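Local coordinates for protein KLLA0F20702p (Kluyveromyces lactis, PDB 5Y5A) that probably helps recruit telomerase to chromosome ends by binding Cdc13, as the yeast telomerase subunit Est1, at residues I317-F326 with L367-I378. Sequence-based numbering, arbitrary orientation.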
loop_
_atom_site.group_PDB
_atom_site.type_symbol
_atom_site.label_atom_id
_atom_site.label_comp_id
_atom_site.label_asym_id
_atom_site.label_seq_id
_atom_site.Cartn_x
_atom_site.Cartn_y
_atom_site.Cartn_z
ATOM N N ILE A 317 -2.329 -2.725 17.053
ATOM C CA ILE A 317 -3.494 -3.065 16.259
ATOM C C ILE A 317 -3.304 -4.453 15.633
ATOM O O ILE A 317 -4.264 -5.089 15.217
ATOM C CB ILE A 317 -3.774 -2.013 15.147
ATOM C CG1 ILE A 317 -5.208 -2.153 14.619
ATOM C CG2 ILE A 317 -2.738 -2.110 14.030
ATOM C CD1 ILE A 317 -5.549 -1.215 13.458
ATOM N N LEU A 318 -2.074 -4.901 15.551
ATOM C CA LEU A 318 -1.763 -6.161 14.936
ATOM C C LEU A 318 -2.366 -7.362 15.605
ATOM O O LEU A 318 -2.989 -8.143 14.951
ATOM C CB LEU A 318 -0.281 -6.303 14.714
ATOM C CG LEU A 318 0.304 -5.241 13.812
ATOM C CD1 LEU A 318 1.786 -5.396 13.671
ATOM C CD2 LEU A 318 -0.335 -5.258 12.454
ATOM N N PRO A 319 -2.209 -7.519 16.901
ATOM C CA PRO A 319 -2.863 -8.671 17.538
ATOM C C PRO A 319 -4.389 -8.643 17.468
ATOM O O PRO A 319 -5.011 -9.699 17.562
ATOM C CB PRO A 319 -2.404 -8.572 18.997
ATOM C CG PRO A 319 -1.115 -7.846 18.931
ATOM C CD PRO A 319 -1.317 -6.824 17.845
ATOM N N LEU A 320 -4.979 -7.461 17.315
ATOM C CA LEU A 320 -6.430 -7.356 17.265
ATOM C C LEU A 320 -6.923 -7.879 15.925
ATOM O O LEU A 320 -7.876 -8.654 15.856
ATOM C CB LEU A 320 -6.879 -5.911 17.484
ATOM C CG LEU A 320 -6.305 -5.328 18.781
ATOM C CD1 LEU A 320 -6.632 -3.846 18.908
ATOM C CD2 LEU A 320 -6.835 -6.098 19.987
ATOM N N ILE A 321 -6.258 -7.446 14.862
ATOM C CA ILE A 321 -6.538 -7.953 13.532
ATOM C C ILE A 321 -6.211 -9.448 13.456
ATOM O O ILE A 321 -7.001 -10.246 12.945
ATOM C CB ILE A 321 -5.744 -7.172 12.485
ATOM C CG1 ILE A 321 -6.284 -5.743 12.411
ATOM C CG2 ILE A 321 -5.837 -7.855 11.126
ATOM C CD1 ILE A 321 -5.458 -4.812 11.525
ATOM N N GLY A 322 -5.052 -9.821 13.993
ATOM C CA GLY A 322 -4.619 -11.211 14.003
ATOM C C GLY A 322 -5.638 -12.144 14.632
ATOM O O GLY A 322 -5.946 -13.205 14.082
ATOM N N SER A 323 -6.175 -11.739 15.779
ATOM C CA SER A 323 -7.103 -12.584 16.517
ATOM C C SER A 323 -8.446 -12.767 15.800
ATOM O O SER A 323 -9.128 -13.766 16.008
ATOM C CB SER A 323 -7.336 -12.019 17.912
ATOM O OG SER A 323 -8.131 -10.846 17.864
ATOM N N HIS A 324 -8.829 -11.815 14.957
ATOM C CA HIS A 324 -10.059 -11.972 14.183
ATOM C C HIS A 324 -9.847 -12.873 12.968
ATOM O O HIS A 324 -10.662 -13.759 12.691
ATOM C CB HIS A 324 -10.602 -10.613 13.745
ATOM C CG HIS A 324 -11.397 -9.918 14.807
ATOM N ND1 HIS A 324 -10.891 -8.882 15.561
ATOM C CD2 HIS A 324 -12.656 -10.130 15.253
ATOM C CE1 HIS A 324 -11.810 -8.476 16.419
ATOM N NE2 HIS A 324 -12.889 -9.219 16.254
ATOM N N ILE A 325 -8.755 -12.655 12.245
ATOM C CA ILE A 325 -8.471 -13.464 11.065
ATOM C C ILE A 325 -7.950 -14.855 11.440
ATOM O O ILE A 325 -8.399 -15.854 10.892
ATOM C CB ILE A 325 -7.462 -12.763 10.138
ATOM C CG1 ILE A 325 -7.989 -11.370 9.764
ATOM C CG2 ILE A 325 -7.218 -13.595 8.884
ATOM C CD1 ILE A 325 -7.237 -10.710 8.609
ATOM N N PHE A 326 -7.022 -14.909 12.390
ATOM C CA PHE A 326 -6.398 -16.164 12.799
ATOM C C PHE A 326 -6.624 -16.452 14.285
ATOM O O PHE A 326 -5.670 -16.433 15.068
ATOM C CB PHE A 326 -4.890 -16.121 12.514
ATOM C CG PHE A 326 -4.541 -15.749 11.095
ATOM C CD1 PHE A 326 -4.612 -16.695 10.072
ATOM C CD2 PHE A 326 -4.119 -14.465 10.784
ATOM C CE1 PHE A 326 -4.284 -16.365 8.765
ATOM C CE2 PHE A 326 -3.784 -14.131 9.479
ATOM C CZ PHE A 326 -3.868 -15.087 8.465
ATOM N N LEU A 367 -5.093 -0.146 6.839
ATOM C CA LEU A 367 -4.739 -1.531 7.151
ATOM C C LEU A 367 -5.975 -2.312 7.617
ATOM O O LEU A 367 -6.255 -3.407 7.133
ATOM C CB LEU A 367 -3.655 -1.575 8.224
ATOM C CG LEU A 367 -3.384 -2.915 8.910
ATOM C CD1 LEU A 367 -2.740 -3.914 7.942
ATOM C CD2 LEU A 367 -2.498 -2.714 10.129
ATOM N N LEU A 368 -6.714 -1.716 8.548
ATOM C CA LEU A 368 -7.895 -2.332 9.142
ATOM C C LEU A 368 -9.007 -2.571 8.122
ATOM O O LEU A 368 -9.593 -3.658 8.073
ATOM C CB LEU A 368 -8.412 -1.454 10.286
ATOM C CG LEU A 368 -9.572 -2.016 11.098
ATOM C CD1 LEU A 368 -9.156 -3.330 11.757
ATOM C CD2 LEU A 368 -10.046 -0.989 12.126
ATOM N N ILE A 369 -9.301 -1.556 7.313
ATOM C CA ILE A 369 -10.288 -1.701 6.236
ATOM C C ILE A 369 -9.874 -2.828 5.293
ATOM O O ILE A 369 -10.663 -3.721 4.983
ATOM C CB ILE A 369 -10.457 -0.384 5.441
ATOM C CG1 ILE A 369 -11.373 0.568 6.206
ATOM C CG2 ILE A 369 -11.045 -0.649 4.040
ATOM C CD1 ILE A 369 -11.360 1.993 5.682
ATOM N N GLY A 370 -8.624 -2.782 4.847
ATOM C CA GLY A 370 -8.072 -3.837 4.021
ATOM C C GLY A 370 -8.145 -5.200 4.687
ATOM O O GLY A 370 -8.445 -6.193 4.040
ATOM N N SER A 371 -7.895 -5.244 5.990
ATOM C CA SER A 371 -7.897 -6.503 6.721
ATOM C C SER A 371 -9.244 -7.216 6.752
ATOM O O SER A 371 -9.293 -8.435 6.953
ATOM C CB SER A 371 -7.414 -6.277 8.149
ATOM O OG SER A 371 -6.005 -6.101 8.150
ATOM N N PHE A 372 -10.336 -6.477 6.572
ATOM C CA PHE A 372 -11.650 -7.120 6.513
ATOM C C PHE A 372 -11.735 -7.972 5.251
ATOM O O PHE A 372 -12.354 -9.038 5.249
ATOM C CB PHE A 372 -12.798 -6.091 6.544
ATOM C CG PHE A 372 -14.176 -6.712 6.369
ATOM C CD1 PHE A 372 -14.802 -7.359 7.428
ATOM C CD2 PHE A 372 -14.839 -6.637 5.154
ATOM C CE1 PHE A 372 -16.053 -7.930 7.277
ATOM C CE2 PHE A 372 -16.102 -7.213 4.989
ATOM C CZ PHE A 372 -16.708 -7.859 6.050
ATOM N N HIS A 373 -11.107 -7.506 4.176
ATOM C CA HIS A 373 -11.115 -8.260 2.927
ATOM C C HIS A 373 -10.026 -9.333 2.944
ATOM O O HIS A 373 -10.163 -10.349 2.288
ATOM C CB HIS A 373 -10.946 -7.326 1.729
ATOM C CG HIS A 373 -11.993 -6.258 1.656
ATOM N ND1 HIS A 373 -13.187 -6.433 0.990
ATOM C CD2 HIS A 373 -12.038 -5.017 2.197
ATOM C CE1 HIS A 373 -13.918 -5.339 1.110
ATOM N NE2 HIS A 373 -13.245 -4.463 1.835
ATOM N N MET A 374 -8.951 -9.107 3.696
ATOM C CA MET A 374 -7.996 -10.187 3.961
ATOM C C MET A 374 -8.749 -11.342 4.634
ATOM O O MET A 374 -8.622 -12.500 4.235
ATOM C CB MET A 374 -6.838 -9.713 4.846
ATOM C CG MET A 374 -5.987 -8.596 4.232
ATOM S SD MET A 374 -5.226 -9.058 2.653
ATOM C CE MET A 374 -3.908 -10.138 3.218
ATOM N N TYR A 375 -9.534 -11.001 5.656
ATOM C CA TYR A 375 -10.367 -11.964 6.366
ATOM C C TYR A 375 -11.218 -12.806 5.404
ATOM O O TYR A 375 -11.301 -14.026 5.551
ATOM C CB TYR A 375 -11.283 -11.242 7.379
ATOM C CG TYR A 375 -12.156 -12.162 8.224
ATOM C CD1 TYR A 375 -13.262 -12.801 7.680
ATOM C CD2 TYR A 375 -11.875 -12.381 9.573
ATOM C CE1 TYR A 375 -14.053 -13.640 8.431
ATOM C CE2 TYR A 375 -12.671 -13.224 10.339
ATOM C CZ TYR A 375 -13.761 -13.845 9.757
ATOM O OH TYR A 375 -14.564 -14.678 10.492
ATOM N N GLN A 376 -11.864 -12.159 4.439
ATOM C CA GLN A 376 -12.774 -12.883 3.547
ATOM C C GLN A 376 -12.016 -13.770 2.586
ATOM O O GLN A 376 -12.480 -14.853 2.251
ATOM C CB GLN A 376 -13.671 -11.909 2.777
ATOM C CG GLN A 376 -14.571 -11.061 3.679
ATOM C CD GLN A 376 -15.601 -10.285 2.893
ATOM O OE1 GLN A 376 -16.796 -10.346 3.187
ATOM N NE2 GLN A 376 -15.146 -9.558 1.873
ATOM N N MET A 377 -10.847 -13.326 2.136
ATOM C CA MET A 377 -10.051 -14.164 1.245
ATOM C C MET A 377 -9.444 -15.337 1.999
ATOM O O MET A 377 -9.344 -16.430 1.465
ATOM C CB MET A 377 -8.949 -13.364 0.563
ATOM C CG MET A 377 -9.453 -12.352 -0.444
ATOM S SD MET A 377 -8.072 -11.402 -1.092
ATOM C CE MET A 377 -7.384 -12.572 -2.253
ATOM N N ILE A 378 -9.055 -15.108 3.249
ATOM C CA ILE A 378 -8.351 -16.135 4.014
ATOM C C ILE A 378 -9.318 -17.166 4.600
ATOM O O ILE A 378 -9.049 -18.368 4.556
ATOM C CB ILE A 378 -7.495 -15.490 5.140
ATOM C CG1 ILE A 378 -6.266 -14.804 4.527
ATOM C CG2 ILE A 378 -7.071 -16.531 6.166
ATOM C CD1 ILE A 378 -5.520 -13.877 5.477
#
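Ile325 is a knob of helix 318-325 set into a hole of helix 339-379 formed by Ser371, Met374, Tyr375 and Ile378. Its CD1 reaches deepest and lies 3.5 Å from Ser371 O. CG1 and CG2 point different ways from CB: CG1 runs alongside CB and CD2 of Tyr375, while CG2 meets Ile378. Phe275 of helix 271-279 also touches both Ile325 and Met374.

One turn earlier, Ile321 packs closely against Leu367, Leu368 and Ser371. With CG1 of Ile321 beside the backbone N (chi1 -68°), CG2 lies opposite that N and comes 3.5 Å from Ser371 OG. That hydroxyl donates to Leu367 O at 2.9 Å, above the carbonyl plane, so a polar group in a greasy seam is satisfied within its own helix. Ile321 CD1 abuts Leu367 CG at 3.8 Å, and CG1 meets Leu368 CD1.

The Tyr375 ring turns its edge to the backbone of the short helix, with CE2 3.1 Å from His324 O. The His324 imidazole bonds back through ND1 to Leu320 O and stacks on Phe394 of helix 385-410.

The ends differ. Ile317 and Leu318 make looser contacts with Leu367, CD2 to CD2 being 4.1 Å for Leu318. At the partly exposed end, Phe326 and Ile378 cross at about a right angle, with CZ 3.6 Å from CD1. No hydrogen bond joins the two segments.

The axes of 318-325 and 367-378 run in roughly the same direction, crossing at -24°, with a closest approach of 10.2 Å. One knob-into-hole contact, Ile325, joins two consecutive helices of the all-helical region covered by the Est1 DNA/RNA binding domain, a family of the TPR clan.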